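Local coordinates for galactose-binding lectin (Enterobacter cloacae subsp. cloacae, PDB 6YF6), which probably binds galactose and related sugars through calcium, its C-terminal domain holding a fucoside on a bound calcium ion, at residues V38-R43 and N133-K138; T56-T61 and G116-L121; G63-W68 and S109-A114; Y79-V84 and P96-Q101. All coordinates share one frame; numbering follows the deposited sequence.

Two facing four-stranded antiparallel sheets carry the contacts. Contacts 1 and 3 lie in the sheet ordered 29-40, 135-143, 65-74, 106-113, their centres about 25 Å apart. Contacts 2 and 4, about 28 Å apart centre to centre, belong to the sheet ordered 50-58, 118-125, 83-88, 91-98. Along the chain they nest: contact 1 encloses contact 2, which encloses 3, which encloses 4. Neighbours touch between the sheets: contacts 1 and 4, with centres about 11 Å apart, pack F135 against P82 and L99, while contacts 2 and 3, about 10 Å apart, meet through A119 and F112. The calcium and fucoside site, held by contact 1 and touched by Y79 of contact 4, lies at one end of the sandwich.

Contact 1: residues V38-R43 and N133-K138. With CA (calcium ion), chain D; SFU (methyl 1-seleno-alpha-L-fucopyranoside), chain C; PO4 (phosphate ion), chain F.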
loop_
_atom_site.group_PDB
_atom_site.type_symbol
_atom_site.label_atom_id
_atom_site.label_comp_id
_atom_site.label_asym_id
_atom_site.label_seq_id
_atom_site.Cartn_x
_atom_site.Cartn_y
_atom_site.Cartn_z
ATOM N N VAL A 38 -2.456 0.554 -13.137
ATOM C CA VAL A 38 -2.267 0.918 -14.539
ATOM C C VAL A 38 -0.948 0.324 -15.014
ATOM O O VAL A 38 0.092 0.503 -14.370
ATOM C CB VAL A 38 -2.268 2.446 -14.724
ATOM C CG1 VAL A 38 -2.101 2.805 -16.208
ATOM C CG2 VAL A 38 -3.533 3.072 -14.162
ATOM N N GLU A 39 -0.978 -0.360 -16.152
ATOM C CA GLU A 39 0.213 -0.972 -16.725
ATOM C C GLU A 39 0.730 -0.108 -17.866
ATOM O O GLU A 39 -0.035 0.286 -18.752
ATOM C CB GLU A 39 -0.088 -2.388 -17.223
ATOM C CG GLU A 39 1.102 -3.111 -17.848
ATOM C CD GLU A 39 1.068 -4.608 -17.599
ATOM O OE1 GLU A 39 1.112 -5.015 -16.418
ATOM O OE2 GLU A 39 0.993 -5.376 -18.584
ATOM N N PHE A 40 2.026 0.185 -17.834
ATOM C CA PHE A 40 2.711 0.931 -18.887
ATOM C C PHE A 40 3.640 -0.048 -19.599
ATOM O O PHE A 40 4.756 -0.302 -19.137
ATOM C CB PHE A 40 3.482 2.116 -18.311
ATOM C CG PHE A 40 2.617 3.115 -17.589
ATOM C CD1 PHE A 40 2.173 2.868 -16.300
ATOM C CD2 PHE A 40 2.253 4.305 -18.199
ATOM C CE1 PHE A 40 1.379 3.788 -15.637
ATOM C CE2 PHE A 40 1.459 5.226 -17.543
ATOM C CZ PHE A 40 1.023 4.969 -16.261
ATOM N N ILE A 41 3.171 -0.605 -20.720
ATOM C CA ILE A 41 3.962 -1.561 -21.499
ATOM C C ILE A 41 4.777 -0.893 -22.601
ATOM O O ILE A 41 5.642 -1.552 -23.203
ATOM C CB ILE A 41 3.014 -2.633 -22.076
ATOM C CG1 ILE A 41 3.773 -3.921 -22.399
ATOM C CG2 ILE A 41 2.299 -2.089 -23.298
ATOM C CD1 ILE A 41 4.310 -4.633 -21.164
ATOM N N THR A 42 4.534 0.390 -22.880
ATOM C CA THR A 42 5.293 1.194 -23.837
ATOM C C THR A 42 5.607 0.439 -25.122
ATOM O O THR A 42 6.704 -0.105 -25.293
ATOM C CB THR A 42 6.583 1.715 -23.189
ATOM O OG1 THR A 42 7.378 0.626 -22.704
ATOM C CG2 THR A 42 6.243 2.634 -22.034
ATOM N N ARG A 43 4.643 0.434 -26.043
ATOM C CA ARG A 43 4.744 -0.353 -27.258
ATOM C C ARG A 43 5.802 0.220 -28.201
ATOM O O ARG A 43 6.207 1.379 -28.071
ATOM C CB ARG A 43 3.398 -0.388 -27.974
ATOM C CG ARG A 43 2.246 -1.019 -27.197
ATOM C CD ARG A 43 0.994 -0.953 -28.049
ATOM N NE ARG A 43 -0.231 -1.342 -27.360
ATOM C CZ ARG A 43 -1.421 -1.367 -27.951
ATOM N NH1 ARG A 43 -1.529 -1.025 -29.230
ATOM N NH2 ARG A 43 -2.499 -1.730 -27.273
ATOM N N ASN A 133 11.389 -0.181 -20.354
ATOM C CA ASN A 133 10.606 0.964 -19.901
ATOM C C ASN A 133 9.175 0.542 -19.559
ATOM O O ASN A 133 8.202 1.190 -19.950
ATOM C CB ASN A 133 10.618 2.067 -20.963
ATOM C CG ASN A 133 10.127 3.392 -20.429
ATOM O OD1 ASN A 133 10.196 3.648 -19.232
ATOM N ND2 ASN A 133 9.627 4.241 -21.318
ATOM N N ASP A 134 9.057 -0.561 -18.822
ATOM C CA ASP A 134 7.775 -1.152 -18.454
ATOM C C ASP A 134 7.564 -1.042 -16.948
ATOM O O ASP A 134 8.449 -1.402 -16.166
ATOM C CB ASP A 134 7.717 -2.620 -18.884
ATOM C CG ASP A 134 8.094 -2.812 -20.339
ATOM O OD1 ASP A 134 7.403 -2.243 -21.209
ATOM O OD2 ASP A 134 9.080 -3.528 -20.613
ATOM N N PHE A 135 6.390 -0.562 -16.542
ATOM C CA PHE A 135 6.138 -0.318 -15.127
ATOM C C PHE A 135 4.638 -0.230 -14.883
ATOM O O PHE A 135 3.834 -0.197 -15.817
ATOM C CB PHE A 135 6.852 0.957 -14.648
ATOM C CG PHE A 135 6.534 2.185 -15.462
ATOM C CD1 PHE A 135 7.139 2.398 -16.692
ATOM C CD2 PHE A 135 5.647 3.136 -14.986
ATOM C CE1 PHE A 135 6.854 3.532 -17.439
ATOM C CE2 PHE A 135 5.357 4.269 -15.725
ATOM C CZ PHE A 135 5.962 4.467 -16.954
ATOM N N ARG A 136 4.272 -0.208 -13.600
ATOM C CA ARG A 136 2.881 -0.140 -13.173
ATOM C C ARG A 136 2.727 0.909 -12.080
ATOM O O ARG A 136 3.626 1.108 -11.259
ATOM C CB ARG A 136 2.382 -1.505 -12.646
ATOM C CG ARG A 136 2.284 -2.615 -13.697
ATOM C CD ARG A 136 2.094 -3.987 -13.043
ATOM N NE ARG A 136 1.725 -5.023 -14.004
ATOM C CZ ARG A 136 1.736 -6.331 -13.751
ATOM N NH1 ARG A 136 2.105 -6.788 -12.562
ATOM N NH2 ARG A 136 1.381 -7.188 -14.696
ATOM N N ILE A 137 1.574 1.576 -12.074
ATOM C CA ILE A 137 1.188 2.500 -11.013
ATOM C C ILE A 137 -0.116 2.002 -10.410
ATOM O O ILE A 137 -1.143 1.948 -11.101
ATOM C CB ILE A 137 1.032 3.940 -11.526
ATOM C CG1 ILE A 137 2.401 4.513 -11.894
ATOM C CG2 ILE A 137 0.339 4.799 -10.466
ATOM C CD1 ILE A 137 2.345 5.795 -12.713
ATOM N N LYS A 138 -0.087 1.657 -9.121
ATOM C CA LYS A 138 -1.260 1.104 -8.461
ATOM C C LYS A 138 -1.985 2.103 -7.567
ATOM O O LYS A 138 -3.118 1.827 -7.160
ATOM C CB LYS A 138 -0.878 -0.131 -7.630
ATOM C CG LYS A 138 -0.013 0.149 -6.406
ATOM C CD LYS A 138 0.348 -1.153 -5.695
ATOM C CE LYS A 138 1.276 -0.921 -4.507
ATOM N NZ LYS A 138 1.570 -2.198 -3.782
HETATM CA CA CA D . 8.008 -1.471 -23.472
HETATM C C1 SFU C . 10.309 -4.956 -26.191
HETATM C C2 SFU C . 9.117 -4.002 -26.125
HETATM C C3 SFU C . 8.090 -4.403 -25.045
HETATM C C4 SFU C . 8.832 -4.585 -23.726
HETATM C C5 SFU C . 9.908 -5.649 -23.928
HETATM C C6 SFU C . 10.681 -5.838 -22.631
HETATM O O2 SFU C . 8.484 -3.971 -27.392
HETATM O O3 SFU C . 7.170 -3.341 -24.859
HETATM O O4 SFU C . 9.487 -3.393 -23.324
HETATM O O5 SFU C . 10.863 -5.257 -24.939
HETATM C CM SFU C . 11.343 -7.697 -26.919
HETATM SE SE SFU C . 9.736 -6.663 -27.097
HETATM P P PO4 F . -1.421 -2.516 -1.877
HETATM O O1 PO4 F . -0.579 -3.563 -2.563
HETATM O O2 PO4 F . -2.864 -2.678 -2.287
HETATM O O3 PO4 F . -0.955 -1.137 -2.274
HETATM O O4 PO4 F . -1.279 -2.673 -0.383
#
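The calcium-dependent sugar site sits where an antiparallel strand pair opens into two loops, bringing I41 and T42 up to D134. The calcium ion is bound by I41 O, T42 O, T42 OG1 (2.3 Å from the metal) and D134 OD1 (2.5 Å), by S130 O and G132 O, and by O3 and O4 of the fucoside. D134 suits its place by serving twice: OD1 grips the metal while OD2 lies 2.7 Å from sugar O4. Behind the site, F40 and F135 form an offset stack, centroids 4.5 Å apart and planes 6° apart. F135 reaches it by setting CG between its backbone N and carbonyl carbon (chi1 54°), which lays the ring over F40 CB. On the other face, R136 NE and NH2 both donate to E39 OE1 in a nearly coplanar salt bridge, NH2 to its syn lone pair at 2.8 Å. F40 packs on I52 of strand 50-58 and F135 on I72 of strand 65-74, while V38 and E39 extend the ladder into the second subunit.

Contact 2: residues T56-T61 and G116-L121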
loop_
_atom_site.group_PDB
_atom_site.type_symbol
_atom_site.label_atom_id
_atom_site.label_comp_id
_atom_site.label_asym_id
_atom_site.label_seq_id
_atom_site.Cartn_x
_atom_site.Cartn_y
_atom_site.Cartn_z
ATOM N N THR A 56 -6.700 17.121 -13.129
ATOM C CA THR A 56 -6.945 18.414 -12.495
ATOM C C THR A 56 -7.614 18.132 -11.154
ATOM O O THR A 56 -8.813 17.852 -11.084
ATOM C CB THR A 56 -7.795 19.316 -13.380
ATOM O OG1 THR A 56 -7.111 19.547 -14.618
ATOM C CG2 THR A 56 -8.035 20.659 -12.692
ATOM N N LEU A 57 -6.824 18.189 -10.086
ATOM C CA LEU A 57 -7.310 17.910 -8.740
ATOM C C LEU A 57 -8.046 19.126 -8.191
ATOM O O LEU A 57 -7.483 20.223 -8.131
ATOM C CB LEU A 57 -6.141 17.540 -7.836
ATOM C CG LEU A 57 -6.480 17.106 -6.410
ATOM C CD1 LEU A 57 -7.200 15.768 -6.410
ATOM C CD2 LEU A 57 -5.204 17.042 -5.592
ATOM N N THR A 58 -9.290 18.928 -7.772
ATOM C CA THR A 58 -10.125 19.998 -7.247
ATOM C C THR A 58 -10.245 19.875 -5.730
ATOM O O THR A 58 -9.754 18.924 -5.115
ATOM C CB THR A 58 -11.512 19.970 -7.903
ATOM O OG1 THR A 58 -12.197 18.768 -7.533
ATOM C CG2 THR A 58 -11.389 20.037 -9.423
ATOM N N GLY A 59 -10.901 20.866 -5.129
ATOM C CA GLY A 59 -11.140 20.850 -3.699
ATOM C C GLY A 59 -10.000 21.351 -2.845
ATOM O O GLY A 59 -9.983 21.086 -1.638
ATOM N N LEU A 60 -9.052 22.083 -3.426
ATOM C CA LEU A 60 -7.889 22.559 -2.698
ATOM C C LEU A 60 -8.124 23.972 -2.165
ATOM O O LEU A 60 -9.153 24.602 -2.421
ATOM C CB LEU A 60 -6.654 22.527 -3.595
ATOM C CG LEU A 60 -6.370 21.217 -4.331
ATOM C CD1 LEU A 60 -5.077 21.345 -5.130
ATOM C CD2 LEU A 60 -6.305 20.038 -3.366
ATOM N N THR A 61 -7.144 24.479 -1.420
ATOM C CA THR A 61 -7.195 25.823 -0.860
ATOM C C THR A 61 -5.831 26.474 -1.028
ATOM O O THR A 61 -4.810 25.877 -0.674
ATOM C CB THR A 61 -7.597 25.788 0.619
ATOM O OG1 THR A 61 -8.897 25.194 0.748
ATOM C CG2 THR A 61 -7.620 27.191 1.208
ATOM N N GLY A 116 -4.925 27.959 -5.597
ATOM C CA GLY A 116 -6.359 28.139 -5.662
ATOM C C GLY A 116 -7.133 26.878 -5.340
ATOM O O GLY A 116 -6.714 26.071 -4.502
ATOM N N SER A 117 -8.267 26.699 -6.014
ATOM C CA SER A 117 -9.162 25.584 -5.741
ATOM C C SER A 117 -8.738 24.295 -6.430
ATOM O O SER A 117 -9.261 23.230 -6.085
ATOM C CB SER A 117 -10.582 25.948 -6.178
ATOM O OG SER A 117 -10.630 26.180 -7.575
ATOM N N GLN A 118 -7.810 24.357 -7.383
ATOM C CA GLN A 118 -7.407 23.159 -8.102
ATOM C C GLN A 118 -5.954 23.279 -8.536
ATOM O O GLN A 118 -5.373 24.366 -8.554
ATOM C CB GLN A 118 -8.301 22.912 -9.322
ATOM C CG GLN A 118 -8.302 24.052 -10.328
ATOM C CD GLN A 118 -9.276 23.821 -11.466
ATOM O OE1 GLN A 118 -10.424 23.434 -11.244
ATOM N NE2 GLN A 118 -8.824 24.057 -12.693
ATOM N N ALA A 119 -5.378 22.131 -8.890
ATOM C CA ALA A 119 -4.014 22.049 -9.388
ATOM C C ALA A 119 -3.969 21.049 -10.530
ATOM O O ALA A 119 -4.657 20.024 -10.495
ATOM C CB ALA A 119 -3.033 21.624 -8.290
ATOM N N GLU A 120 -3.161 21.354 -11.541
ATOM C CA GLU A 120 -2.969 20.471 -12.687
ATOM C C GLU A 120 -1.783 19.562 -12.385
ATOM O O GLU A 120 -0.637 20.022 -12.324
ATOM C CB GLU A 120 -2.747 21.283 -13.961
ATOM C CG GLU A 120 -3.993 22.028 -14.433
ATOM C CD GLU A 120 -3.759 22.839 -15.696
ATOM O OE1 GLU A 120 -3.230 22.279 -16.680
ATOM O OE2 GLU A 120 -4.109 24.038 -15.708
ATOM N N LEU A 121 -2.061 18.279 -12.182
ATOM C CA LEU A 121 -1.046 17.299 -11.829
ATOM C C LEU A 121 -0.708 16.434 -13.033
ATOM O O LEU A 121 -1.584 16.088 -13.832
ATOM C CB LEU A 121 -1.524 16.410 -10.683
ATOM C CG LEU A 121 -1.974 17.148 -9.423
ATOM C CD1 LEU A 121 -2.436 16.152 -8.369
ATOM C CD2 LEU A 121 -0.850 18.037 -8.899
#
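Q118 lays its side chain along the outer face of the strand pair. Its CB sits 3.1 Å from L57 O; with CG held between the backbone N and the carbonyl carbon (chi1 59°), the extended chain crosses T56 obliquely. CG and CD pass the T56 methyl, and at the tip NE2 comes within 3.5 Å of T56 CG2, whereas OE1 lies 4.0 Å from T58 CG2. A long polar chain and branched threonines suit this exposed face, where the threonine methyls lie against the amide end of Q118. Edge strand 50-58 pairs antiparallel with 118-125 in one sheet of the beta sandwich, through L57 N to A119 O and A119 N to L57 O, both 2.9 Å. Beyond them the chain turns at G59, whose positive phi (83°) suits a residue without a side chain. L60 N then bonds S117 O at 2.9 Å from above the carbonyl plane. On the inner face L60 CD1 rests 3.8 Å from A119 CB, and the small A119 also touches F112.

Contact 3: residues G63-W68 and S109-A114; sequences GYEYTW and SGKFKA
One face of the F112 ring carries Y66 CB, 3.5 Å above its plane and offset toward the rim, and W68 CB lies at the ring's edge. The Y66 and F112 rings are turned only 23° apart but slid so far along that they barely overlap, centroids 5.6 Å apart. Y66 CE1 instead reaches A114 CB at 3.6 Å, a small methyl that packs obliquely against the ring. The F112 ring comes under Y66 CB because its CG stands between backbone N and carbonyl carbon (chi1 66°). On the outer face, charged chains suit solvent: K111 runs alongside T67, its CE 3.3 Å from T67 OG1, and ends in a long salt bridge to E65, 3.9 Å from NZ to OE1, bridged by a water. Straight backbone bonds such as Y66 N to F112 O (2.7 Å) zip the strands together. F112 and W68 pack on L121 of strand 118-125, and W68 also on I142 of strand 135-143; F5 of the second subunit meets the Y66 ring edge-to-face.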
loop_
_atom_site.group_PDB
_atom_site.type_symbol
_atom_site.label_atom_id
_atom_site.label_comp_id
_atom_site.label_asym_id
_atom_site.label_seq_id
_atom_site.Cartn_x
_atom_site.Cartn_y
_atom_site.Cartn_z
ATOM N N GLY A 63 -2.391 28.346 -0.778
ATOM C CA GLY A 63 -1.436 28.518 0.290
ATOM C C GLY A 63 -1.142 27.277 1.104
ATOM O O GLY A 63 -0.195 27.293 1.900
ATOM N N TYR A 64 -1.920 26.213 0.946
ATOM C CA TYR A 64 -1.659 24.966 1.648
ATOM C C TYR A 64 -0.707 24.110 0.825
ATOM O O TYR A 64 -0.740 24.121 -0.407
ATOM C CB TYR A 64 -2.957 24.199 1.912
ATOM C CG TYR A 64 -3.749 24.731 3.084
ATOM C CD1 TYR A 64 -4.843 25.561 2.885
ATOM C CD2 TYR A 64 -3.399 24.408 4.388
ATOM C CE1 TYR A 64 -5.571 26.053 3.950
ATOM C CE2 TYR A 64 -4.120 24.894 5.462
ATOM C CZ TYR A 64 -5.203 25.717 5.240
ATOM O OH TYR A 64 -5.917 26.205 6.311
ATOM N N GLU A 65 0.158 23.376 1.520
ATOM C CA GLU A 65 1.097 22.462 0.885
ATOM C C GLU A 65 0.510 21.057 0.910
ATOM O O GLU A 65 0.135 20.555 1.974
ATOM C CB GLU A 65 2.453 22.489 1.587
ATOM C CG GLU A 65 3.531 21.698 0.857
ATOM C CD GLU A 65 4.885 21.799 1.530
ATOM O OE1 GLU A 65 4.952 21.643 2.768
ATOM O OE2 GLU A 65 5.884 22.034 0.818
ATOM N N TYR A 66 0.418 20.437 -0.260
ATOM C CA TYR A 66 -0.154 19.107 -0.401
ATOM C C TYR A 66 0.945 18.112 -0.747
ATOM O O TYR A 66 1.923 18.451 -1.420
ATOM C CB TYR A 66 -1.250 19.097 -1.474
ATOM C CG TYR A 66 -2.434 19.971 -1.115
ATOM C CD1 TYR A 66 -2.430 21.330 -1.400
ATOM C CD2 TYR A 66 -3.549 19.440 -0.478
ATOM C CE1 TYR A 66 -3.505 22.135 -1.068
ATOM C CE2 TYR A 66 -4.629 20.237 -0.140
ATOM C CZ TYR A 66 -4.603 21.584 -0.440
ATOM O OH TYR A 66 -5.673 22.389 -0.105
ATOM N N THR A 67 0.777 16.880 -0.270
ATOM C CA THR A 67 1.765 15.818 -0.427
ATOM C C THR A 67 1.199 14.770 -1.376
ATOM O O THR A 67 0.175 14.145 -1.078
ATOM C CB THR A 67 2.118 15.200 0.926
ATOM O OG1 THR A 67 2.722 16.195 1.763
ATOM C CG2 THR A 67 3.080 14.029 0.761
ATOM N N TRP A 68 1.861 14.584 -2.511
ATOM C CA TRP A 68 1.413 13.666 -3.550
ATOM C C TRP A 68 2.318 12.441 -3.538
ATOM O O TRP A 68 3.531 12.563 -3.740
ATOM C CB TRP A 68 1.433 14.366 -4.909
ATOM C CG TRP A 68 1.021 13.520 -6.075
ATOM C CD1 TRP A 68 0.407 12.301 -6.037
ATOM C CD2 TRP A 68 1.194 13.838 -7.461
ATOM N NE1 TRP A 68 0.191 11.839 -7.315
ATOM C CE2 TRP A 68 0.664 12.765 -8.207
ATOM C CE3 TRP A 68 1.747 14.926 -8.144
ATOM C CZ2 TRP A 68 0.673 12.748 -9.599
ATOM C CZ3 TRP A 68 1.751 14.907 -9.530
ATOM C CH2 TRP A 68 1.218 13.827 -10.241
ATOM N N SER A 109 7.292 10.596 -4.398
ATOM C CA SER A 109 6.679 11.627 -3.577
ATOM C C SER A 109 7.103 13.018 -4.026
ATOM O O SER A 109 8.227 13.231 -4.490
ATOM C CB SER A 109 7.055 11.463 -2.091
ATOM O OG SER A 109 6.914 10.121 -1.662
ATOM N N GLY A 110 6.184 13.963 -3.869
ATOM C CA GLY A 110 6.491 15.370 -4.017
ATOM C C GLY A 110 5.431 16.187 -3.319
ATOM O O GLY A 110 4.313 15.719 -3.084
ATOM N N LYS A 111 5.798 17.416 -2.977
ATOM C CA LYS A 111 4.879 18.356 -2.356
ATOM C C LYS A 111 4.706 19.562 -3.266
ATOM O O LYS A 111 5.635 19.966 -3.967
ATOM C CB LYS A 111 5.389 18.805 -0.985
ATOM C CG LYS A 111 5.430 17.694 0.050
ATOM C CD LYS A 111 5.969 18.217 1.376
ATOM C CE LYS A 111 5.739 17.250 2.518
ATOM N NZ LYS A 111 5.716 17.980 3.820
ATOM N N PHE A 112 3.498 20.123 -3.261
ATOM C CA PHE A 112 3.202 21.326 -4.022
ATOM C C PHE A 112 2.304 22.222 -3.186
ATOM O O PHE A 112 1.629 21.771 -2.257
ATOM C CB PHE A 112 2.540 21.006 -5.370
ATOM C CG PHE A 112 1.169 20.397 -5.253
ATOM C CD1 PHE A 112 1.015 19.027 -5.108
ATOM C CD2 PHE A 112 0.036 21.193 -5.298
ATOM C CE1 PHE A 112 -0.246 18.463 -5.005
ATOM C CE2 PHE A 112 -1.225 20.636 -5.189
ATOM C CZ PHE A 112 -1.366 19.269 -5.046
ATOM N N LYS A 113 2.315 23.508 -3.517
ATOM C CA LYS A 113 1.507 24.501 -2.825
ATOM C C LYS A 113 0.417 24.975 -3.774
ATOM O O LYS A 113 0.713 25.451 -4.875
ATOM C CB LYS A 113 2.361 25.672 -2.348
ATOM C CG LYS A 113 1.602 26.672 -1.486
ATOM C CD LYS A 113 2.547 27.641 -0.793
ATOM C CE LYS A 113 2.947 27.136 0.586
ATOM N NZ LYS A 113 4.175 27.809 1.090
ATOM N N ALA A 114 -0.833 24.831 -3.352
ATOM C CA ALA A 114 -1.946 25.257 -4.184
ATOM C C ALA A 114 -1.977 26.776 -4.290
ATOM O O ALA A 114 -1.666 27.493 -3.332
ATOM C CB ALA A 114 -3.265 24.738 -3.611
HETATM O O HOH W 1 3.405 19.695 3.964
#

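Contact 4: residues Y79-V84 and P96-Q101; sequences YEAPKV and PLELKQ
P82 and V84 meet L97 and L99 at the open end of the beta hairpin formed by strands 83-88 and 91-98, at the edge of one sheet of the sandwich. Backbone hydrogen bonds set the register: V84 and L97 form a hydrogen-bonded antiparallel pair, with V84 N to L97 O at 3.0 Å and L97 N to V84 O at 2.8 Å, both donors standing above the acceptor's carbonyl plane. L99 N adds a third bond to P82 O at 3.0 Å. P82 can accept from L99 N but has no N-H to return, consistent with L99 O being left without a polar partner; its ring CD lies against that oxygen instead.

Apolar packing lies on the inner face. L99, its CG anti to the carbonyl carbon (chi1 -53°), brings CD1 to P82 CB at 3.9 Å, the side chains crossing at about a right angle, and also approaches V84 CG2. Both P82 and L99 touch R74 of strand 65-74, and L97 leans on L108 of strand 106-113.

Charged chains occupy the outer face, where K83 and E98 lie side by side. Their charged ends do not touch, K83 NZ being 4.8 Å from E98 OE1. Further along, Y79 touches the fucoside. The small side chain of A81 fits against the chain just beyond the second strand: its CB lies 3.3 Å from the buried L99 O.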
loop_
_atom_site.group_PDB
_atom_site.type_symbol
_atom_site.label_atom_id
_atom_site.label_comp_id
_atom_site.label_asym_id
_atom_site.label_seq_id
_atom_site.Cartn_x
_atom_site.Cartn_y
_atom_site.Cartn_z
ATOM N N TYR A 79 16.008 -4.342 -20.484
ATOM C CA TYR A 79 16.318 -3.196 -21.349
ATOM C C TYR A 79 16.230 -1.931 -20.490
ATOM O O TYR A 79 16.720 -1.927 -19.350
ATOM C CB TYR A 79 15.413 -3.238 -22.562
ATOM C CG TYR A 79 15.586 -4.501 -23.385
ATOM C CD1 TYR A 79 14.487 -5.210 -23.852
ATOM C CD2 TYR A 79 16.853 -4.986 -23.687
ATOM C CE1 TYR A 79 14.647 -6.365 -24.601
ATOM C CE2 TYR A 79 17.022 -6.137 -24.435
ATOM C CZ TYR A 79 15.917 -6.823 -24.889
ATOM O OH TYR A 79 16.084 -7.968 -25.632
ATOM N N GLU A 80 15.623 -0.855 -20.982
ATOM C CA GLU A 80 15.761 0.443 -20.339
ATOM C C GLU A 80 14.917 0.535 -19.074
ATOM O O GLU A 80 13.766 0.090 -19.037
ATOM C CB GLU A 80 15.377 1.561 -21.307
ATOM C CG GLU A 80 16.525 1.980 -22.215
ATOM C CD GLU A 80 16.397 3.403 -22.709
ATOM O OE1 GLU A 80 16.303 3.598 -23.938
ATOM O OE2 GLU A 80 16.396 4.328 -21.869
ATOM N N ALA A 81 15.504 1.118 -18.032
ATOM C CA ALA A 81 14.781 1.331 -16.787
ATOM C C ALA A 81 13.909 2.580 -16.900
ATOM O O ALA A 81 14.357 3.602 -17.426
ATOM C CB ALA A 81 15.759 1.486 -15.623
ATOM N N PRO A 82 12.663 2.535 -16.427
ATOM C CA PRO A 82 11.843 3.754 -16.434
ATOM C C PRO A 82 12.439 4.824 -15.530
ATOM O O PRO A 82 13.190 4.539 -14.596
ATOM C CB PRO A 82 10.480 3.277 -15.912
ATOM C CG PRO A 82 10.492 1.780 -16.068
ATOM C CD PRO A 82 11.921 1.375 -15.892
ATOM N N LYS A 83 12.094 6.081 -15.825
ATOM C CA LYS A 83 12.456 7.221 -14.982
ATOM C C LYS A 83 11.251 8.144 -14.898
ATOM O O LYS A 83 10.828 8.701 -15.915
ATOM C CB LYS A 83 13.662 7.980 -15.538
ATOM C CG LYS A 83 14.961 7.198 -15.542
ATOM C CD LYS A 83 16.139 8.117 -15.856
ATOM C CE LYS A 83 17.447 7.351 -15.952
ATOM N NZ LYS A 83 18.441 8.064 -16.806
ATOM N N VAL A 84 10.705 8.322 -13.696
ATOM C CA VAL A 84 9.407 8.964 -13.519
ATOM C C VAL A 84 9.508 10.040 -12.450
ATOM O O VAL A 84 10.122 9.831 -11.399
ATOM C CB VAL A 84 8.329 7.922 -13.150
ATOM C CG1 VAL A 84 6.950 8.560 -13.126
ATOM C CG2 VAL A 84 8.366 6.750 -14.136
ATOM N N PRO A 96 13.563 12.937 -10.948
ATOM C CA PRO A 96 13.241 11.715 -11.709
ATOM C C PRO A 96 13.731 10.480 -10.972
ATOM O O PRO A 96 14.927 10.331 -10.708
ATOM C CB PRO A 96 13.977 11.912 -13.042
ATOM C CG PRO A 96 14.295 13.362 -13.118
ATOM C CD PRO A 96 14.437 13.848 -11.706
ATOM N N LEU A 97 12.804 9.588 -10.642
ATOM C CA LEU A 97 13.108 8.366 -9.910
ATOM C C LEU A 97 13.276 7.223 -10.903
ATOM O O LEU A 97 12.349 6.914 -11.659
ATOM C CB LEU A 97 11.999 8.052 -8.906
ATOM C CG LEU A 97 12.180 6.817 -8.019
ATOM C CD1 LEU A 97 13.358 6.994 -7.066
ATOM C CD2 LEU A 97 10.898 6.534 -7.240
ATOM N N GLU A 98 14.453 6.599 -10.899
ATOM C CA GLU A 98 14.707 5.453 -11.762
ATOM C C GLU A 98 14.168 4.187 -11.110
ATOM O O GLU A 98 14.515 3.868 -9.969
ATOM C CB GLU A 98 16.205 5.312 -12.033
ATOM C CG GLU A 98 16.542 4.277 -13.091
ATOM C CD GLU A 98 18.028 4.188 -13.360
ATOM O OE1 GLU A 98 18.758 5.136 -12.995
ATOM O OE2 GLU A 98 18.469 3.171 -13.933
ATOM N N LEU A 99 13.316 3.470 -11.836
ATOM C CA LEU A 99 12.749 2.214 -11.359
ATOM C C LEU A 99 13.643 1.069 -11.806
ATOM O O LEU A 99 13.914 0.922 -13.006
ATOM C CB LEU A 99 11.333 2.031 -11.894
ATOM C CG LEU A 99 10.375 3.197 -11.649
ATOM C CD1 LEU A 99 9.025 2.913 -12.289
ATOM C CD2 LEU A 99 10.223 3.471 -10.160
ATOM N N LYS A 100 14.104 0.244 -10.871
ATOM C CA LYS A 100 15.126 -0.744 -11.197
ATOM C C LYS A 100 14.671 -2.186 -10.946
ATOM O O LYS A 100 14.576 -2.935 -11.903
ATOM C CB LYS A 100 16.422 -0.385 -10.472
ATOM C CG LYS A 100 16.767 1.098 -10.542
ATOM C CD LYS A 100 17.778 1.495 -9.480
ATOM C CE LYS A 100 19.122 1.858 -10.094
ATOM N NZ LYS A 100 19.871 2.820 -9.240
ATOM N N GLN A 101 14.352 -2.571 -9.718
ATOM C CA GLN A 101 14.011 -3.981 -9.481
ATOM C C GLN A 101 12.560 -4.261 -9.862
ATOM O O GLN A 101 11.647 -3.558 -9.420
ATOM C CB GLN A 101 14.250 -4.341 -8.015
ATOM C CG GLN A 101 14.049 -5.814 -7.703
ATOM C CD GLN A 101 14.903 -6.293 -6.546
ATOM O OE1 GLN A 101 14.386 -6.761 -5.532
ATOM N NE2 GLN A 101 16.221 -6.183 -6.693
#